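Local atomic coordinates of prolyl endopeptidase (Myxococcus xanthus, PDB entry 2BKL), a protein that probably hydrolyses oligopeptides on the carboxyl side of proline, and sometimes alanine, as a serine peptidase of the S9A family. Residues A[157-169]-A[205-217]. Sequence-based numbering, arbitrary orientation.
Sequences GEWSKVDVIEGGK and RYHTLGTEPSKDT
Val162 lays CG1 against the turn at Gly210 and Thr211, 3.3 Å from Thr211 O. CG1 stands anti to the backbone N (chi1 179°), which sends this branch across to the turn. Next comes Asp163, the polar centre of the contact. Its OD1 accepts two bonds. Gly210 N, inside the type II turn Thr208 to Thr211, reaches the syn lone pair of Asp163 OD1 at 2.8 Å. His207 NE2 comes to Asp163 OD1 on the anti side at 2.6 Å, 21° out of the carboxylate plane. Carboxylate and ring planes are 71° apart, yet OD1 stays close to the plane of the imidazole. The other oxygen, OD2, is met by Ser160 OG from above the carboxylate plane, and Ser160 OG also accepts from Asp163 N in an ST motif. An asparagine in place of Asp163 would probably leave His207 without its charged mate on this side and, with one carboxylate oxygen gone, either Ser160 OG or the Gly210 and His207 donors without their acceptor. Beyond it, Val164 O touches Pro213 CG at 3.5 Å. Ile165 then covers one face of His207 with CD1, a CH-pi contact 4.2 Å from the ring centroid, while its CG1 packs on Pro213 CG. Phe182, Tyr184 and Trp186 of the neighbouring strand also touch Ile165. The contact joins the loop between two propeller strands, 148-153 and 174-175, to the C-terminal end of strand 203-208 and the turn that follows it. His207 ND1 donates to Asp216 OD1 at 2.7 Å, and Tyr184 bonds Asp216 OD2. Held between two buried aspartates, the imidazole donates from both nitrogens and is therefore probably protonated.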
# COMPACT_ATOMS: atom_id res chain seq x y z
N GLY A 157 3.34 17.82 -26.68
CA GLY A 157 2.69 16.55 -26.43
C GLY A 157 3.31 15.34 -27.12
O GLY A 157 2.72 14.26 -27.10
N GLU A 158 4.50 15.50 -27.70
CA GLU A 158 5.14 14.39 -28.40
C GLU A 158 5.82 13.42 -27.42
O GLU A 158 6.64 13.83 -26.60
CB GLU A 158 6.18 14.92 -29.40
CG GLU A 158 5.58 15.61 -30.62
CD GLU A 158 4.78 14.71 -31.55
OE1 GLU A 158 5.13 13.51 -31.69
OE2 GLU A 158 3.77 15.22 -32.13
N TRP A 159 5.49 12.15 -27.57
CA TRP A 159 6.16 11.10 -26.85
C TRP A 159 7.49 10.81 -27.52
O TRP A 159 7.51 10.60 -28.72
CB TRP A 159 5.33 9.83 -26.84
CG TRP A 159 4.09 9.86 -26.00
CD1 TRP A 159 3.23 10.89 -25.84
CD2 TRP A 159 3.56 8.77 -25.24
NE1 TRP A 159 2.19 10.51 -25.03
CE2 TRP A 159 2.36 9.21 -24.66
CE3 TRP A 159 3.95 7.45 -25.02
CZ2 TRP A 159 1.59 8.38 -23.83
CZ3 TRP A 159 3.20 6.64 -24.20
CH2 TRP A 159 2.02 7.10 -23.63
N SER A 160 8.57 10.78 -26.75
CA SER A 160 9.89 10.42 -27.26
C SER A 160 9.92 8.99 -27.78
O SER A 160 9.43 8.06 -27.14
CB SER A 160 10.95 10.59 -26.19
OG SER A 160 12.23 10.26 -26.72
N LYS A 161 10.51 8.81 -28.95
CA LYS A 161 10.70 7.47 -29.48
C LYS A 161 12.02 6.86 -29.02
O LYS A 161 12.19 5.65 -29.08
CB LYS A 161 10.62 7.49 -31.01
CG LYS A 161 9.19 7.51 -31.53
CD LYS A 161 8.58 8.90 -31.53
CE LYS A 161 7.08 8.88 -31.85
NZ LYS A 161 6.21 9.35 -30.71
N VAL A 162 12.95 7.69 -28.57
CA VAL A 162 14.25 7.23 -28.09
C VAL A 162 14.25 6.92 -26.59
O VAL A 162 14.85 5.93 -26.16
CB VAL A 162 15.33 8.26 -28.42
CG1 VAL A 162 16.69 7.81 -27.92
CG2 VAL A 162 15.35 8.49 -29.92
N ASP A 163 13.57 7.74 -25.79
CA ASP A 163 13.63 7.64 -24.34
C ASP A 163 12.54 6.68 -23.87
O ASP A 163 11.50 7.07 -23.34
CB ASP A 163 13.45 9.03 -23.71
CG ASP A 163 14.42 10.04 -24.27
OD1 ASP A 163 15.64 9.82 -24.12
OD2 ASP A 163 14.04 11.06 -24.88
N VAL A 164 12.81 5.41 -24.09
CA VAL A 164 11.86 4.35 -23.76
C VAL A 164 12.68 3.29 -23.05
O VAL A 164 13.63 2.75 -23.63
CB VAL A 164 11.20 3.74 -25.00
CG1 VAL A 164 10.27 2.59 -24.59
CG2 VAL A 164 10.46 4.81 -25.81
N ILE A 165 12.34 3.00 -21.80
CA ILE A 165 13.15 2.12 -21.00
C ILE A 165 12.32 1.02 -20.35
O ILE A 165 11.51 1.28 -19.44
CB ILE A 165 13.91 2.92 -19.91
CG1 ILE A 165 14.59 4.19 -20.44
CG2 ILE A 165 14.93 2.03 -19.26
CD1 ILE A 165 15.21 5.05 -19.37
N GLU A 166 12.48 -0.21 -20.82
CA GLU A 166 11.86 -1.35 -20.15
C GLU A 166 12.58 -1.65 -18.82
O GLU A 166 13.67 -1.14 -18.55
CB GLU A 166 11.80 -2.57 -21.08
CG GLU A 166 10.96 -2.28 -22.33
CD GLU A 166 10.56 -3.49 -23.17
OE1 GLU A 166 10.60 -4.63 -22.67
OE2 GLU A 166 10.18 -3.27 -24.35
N GLY A 167 11.96 -2.43 -17.97
CA GLY A 167 12.53 -2.73 -16.68
C GLY A 167 12.43 -1.62 -15.65
O GLY A 167 13.24 -1.56 -14.72
N GLY A 168 11.38 -0.80 -15.76
CA GLY A 168 11.18 0.31 -14.86
C GLY A 168 10.29 0.09 -13.67
O GLY A 168 9.90 1.06 -13.02
N LYS A 169 10.01 -1.17 -13.33
CA LYS A 169 9.15 -1.50 -12.21
C LYS A 169 9.41 -0.67 -10.93
O LYS A 169 8.46 -0.17 -10.29
CB LYS A 169 9.31 -2.98 -11.83
CG LYS A 169 8.57 -3.38 -10.57
CD LYS A 169 8.77 -4.87 -10.19
CE LYS A 169 8.29 -5.79 -11.24
NZ LYS A 169 8.18 -7.20 -10.64
N ARG A 205 20.82 3.58 -12.67
CA ARG A 205 21.36 4.09 -13.93
C ARG A 205 21.03 5.57 -14.11
O ARG A 205 20.20 6.11 -13.40
CB ARG A 205 20.83 3.28 -15.11
CG ARG A 205 21.22 1.78 -15.00
CD ARG A 205 21.36 1.10 -16.35
NE ARG A 205 20.16 1.24 -17.16
CZ ARG A 205 20.03 0.73 -18.39
NH1 ARG A 205 21.02 0.01 -18.91
NH2 ARG A 205 18.92 0.93 -19.09
N TYR A 206 21.71 6.21 -15.05
CA TYR A 206 21.42 7.59 -15.44
C TYR A 206 21.07 7.58 -16.90
O TYR A 206 21.85 7.08 -17.73
CB TYR A 206 22.57 8.57 -15.20
CG TYR A 206 22.17 10.00 -15.50
CD1 TYR A 206 21.53 10.75 -14.55
CD2 TYR A 206 22.39 10.59 -16.73
CE1 TYR A 206 21.11 12.05 -14.81
CE2 TYR A 206 21.98 11.89 -17.00
CZ TYR A 206 21.35 12.62 -16.02
OH TYR A 206 20.94 13.91 -16.30
N HIS A 207 19.92 8.12 -17.24
CA HIS A 207 19.49 8.22 -18.63
C HIS A 207 19.63 9.67 -19.08
O HIS A 207 19.02 10.57 -18.50
CB HIS A 207 18.06 7.77 -18.83
CG HIS A 207 17.63 7.90 -20.25
ND1 HIS A 207 18.32 7.28 -21.26
CD2 HIS A 207 16.67 8.65 -20.84
CE1 HIS A 207 17.78 7.61 -22.42
NE2 HIS A 207 16.77 8.43 -22.20
N THR A 208 20.44 9.89 -20.10
CA THR A 208 20.53 11.20 -20.74
C THR A 208 19.45 11.29 -21.83
O THR A 208 19.38 10.41 -22.71
CB THR A 208 21.92 11.39 -21.35
OG1 THR A 208 22.93 11.43 -20.32
CG2 THR A 208 22.02 12.75 -22.10
N LEU A 209 18.59 12.29 -21.78
CA LEU A 209 17.51 12.41 -22.76
C LEU A 209 18.09 12.49 -24.16
O LEU A 209 19.08 13.20 -24.39
CB LEU A 209 16.68 13.67 -22.55
CG LEU A 209 15.72 13.78 -21.38
CD1 LEU A 209 14.78 14.99 -21.57
CD2 LEU A 209 14.92 12.52 -21.18
N GLY A 210 17.45 11.77 -25.07
CA GLY A 210 17.82 11.82 -26.47
C GLY A 210 18.88 10.81 -26.87
O GLY A 210 19.23 10.75 -28.03
N THR A 211 19.33 9.99 -25.92
CA THR A 211 20.33 8.98 -26.23
C THR A 211 19.72 7.62 -26.04
O THR A 211 18.72 7.49 -25.33
CB THR A 211 21.56 9.11 -25.32
OG1 THR A 211 21.19 8.82 -23.96
CG2 THR A 211 22.07 10.54 -25.30
N GLU A 212 20.34 6.62 -26.65
CA GLU A 212 19.88 5.23 -26.49
C GLU A 212 20.06 4.75 -25.06
O GLU A 212 21.12 4.92 -24.50
CB GLU A 212 20.69 4.30 -27.41
CG GLU A 212 20.54 4.63 -28.88
CD GLU A 212 21.65 5.54 -29.43
OE1 GLU A 212 22.24 6.35 -28.65
OE2 GLU A 212 21.95 5.44 -30.64
N PRO A 213 19.03 4.16 -24.44
CA PRO A 213 19.17 3.66 -23.06
C PRO A 213 20.27 2.58 -22.84
O PRO A 213 20.72 2.45 -21.70
CB PRO A 213 17.77 3.12 -22.74
CG PRO A 213 16.89 3.93 -23.61
CD PRO A 213 17.63 4.07 -24.91
N SER A 214 20.71 1.88 -23.87
CA SER A 214 21.86 0.97 -23.71
C SER A 214 23.16 1.70 -23.31
O SER A 214 24.06 1.07 -22.72
CB SER A 214 22.11 0.18 -25.00
OG SER A 214 22.65 1.05 -25.97
N LYS A 215 23.24 3.00 -23.60
CA LYS A 215 24.37 3.84 -23.20
C LYS A 215 24.24 4.44 -21.80
O LYS A 215 25.16 5.11 -21.32
CB LYS A 215 24.60 4.98 -24.21
CG LYS A 215 24.79 4.53 -25.65
CD LYS A 215 24.92 5.71 -26.60
CE LYS A 215 25.27 5.28 -28.01
NZ LYS A 215 25.56 6.47 -28.87
N ASP A 216 23.11 4.19 -21.13
CA ASP A 216 22.90 4.73 -19.78
C ASP A 216 24.04 4.31 -18.87
O ASP A 216 24.46 3.15 -18.91
CB ASP A 216 21.58 4.22 -19.19
CG ASP A 216 20.36 4.89 -19.78
OD1 ASP A 216 20.49 5.72 -20.73
OD2 ASP A 216 19.20 4.67 -19.34
N THR A 217 24.54 5.23 -18.05
CA THR A 217 25.63 4.89 -17.13
C THR A 217 25.10 4.09 -15.96
O THR A 217 23.98 4.32 -15.47
CB THR A 217 26.43 6.12 -16.61
OG1 THR A 217 25.60 6.97 -15.85
CG2 THR A 217 26.89 6.99 -17.75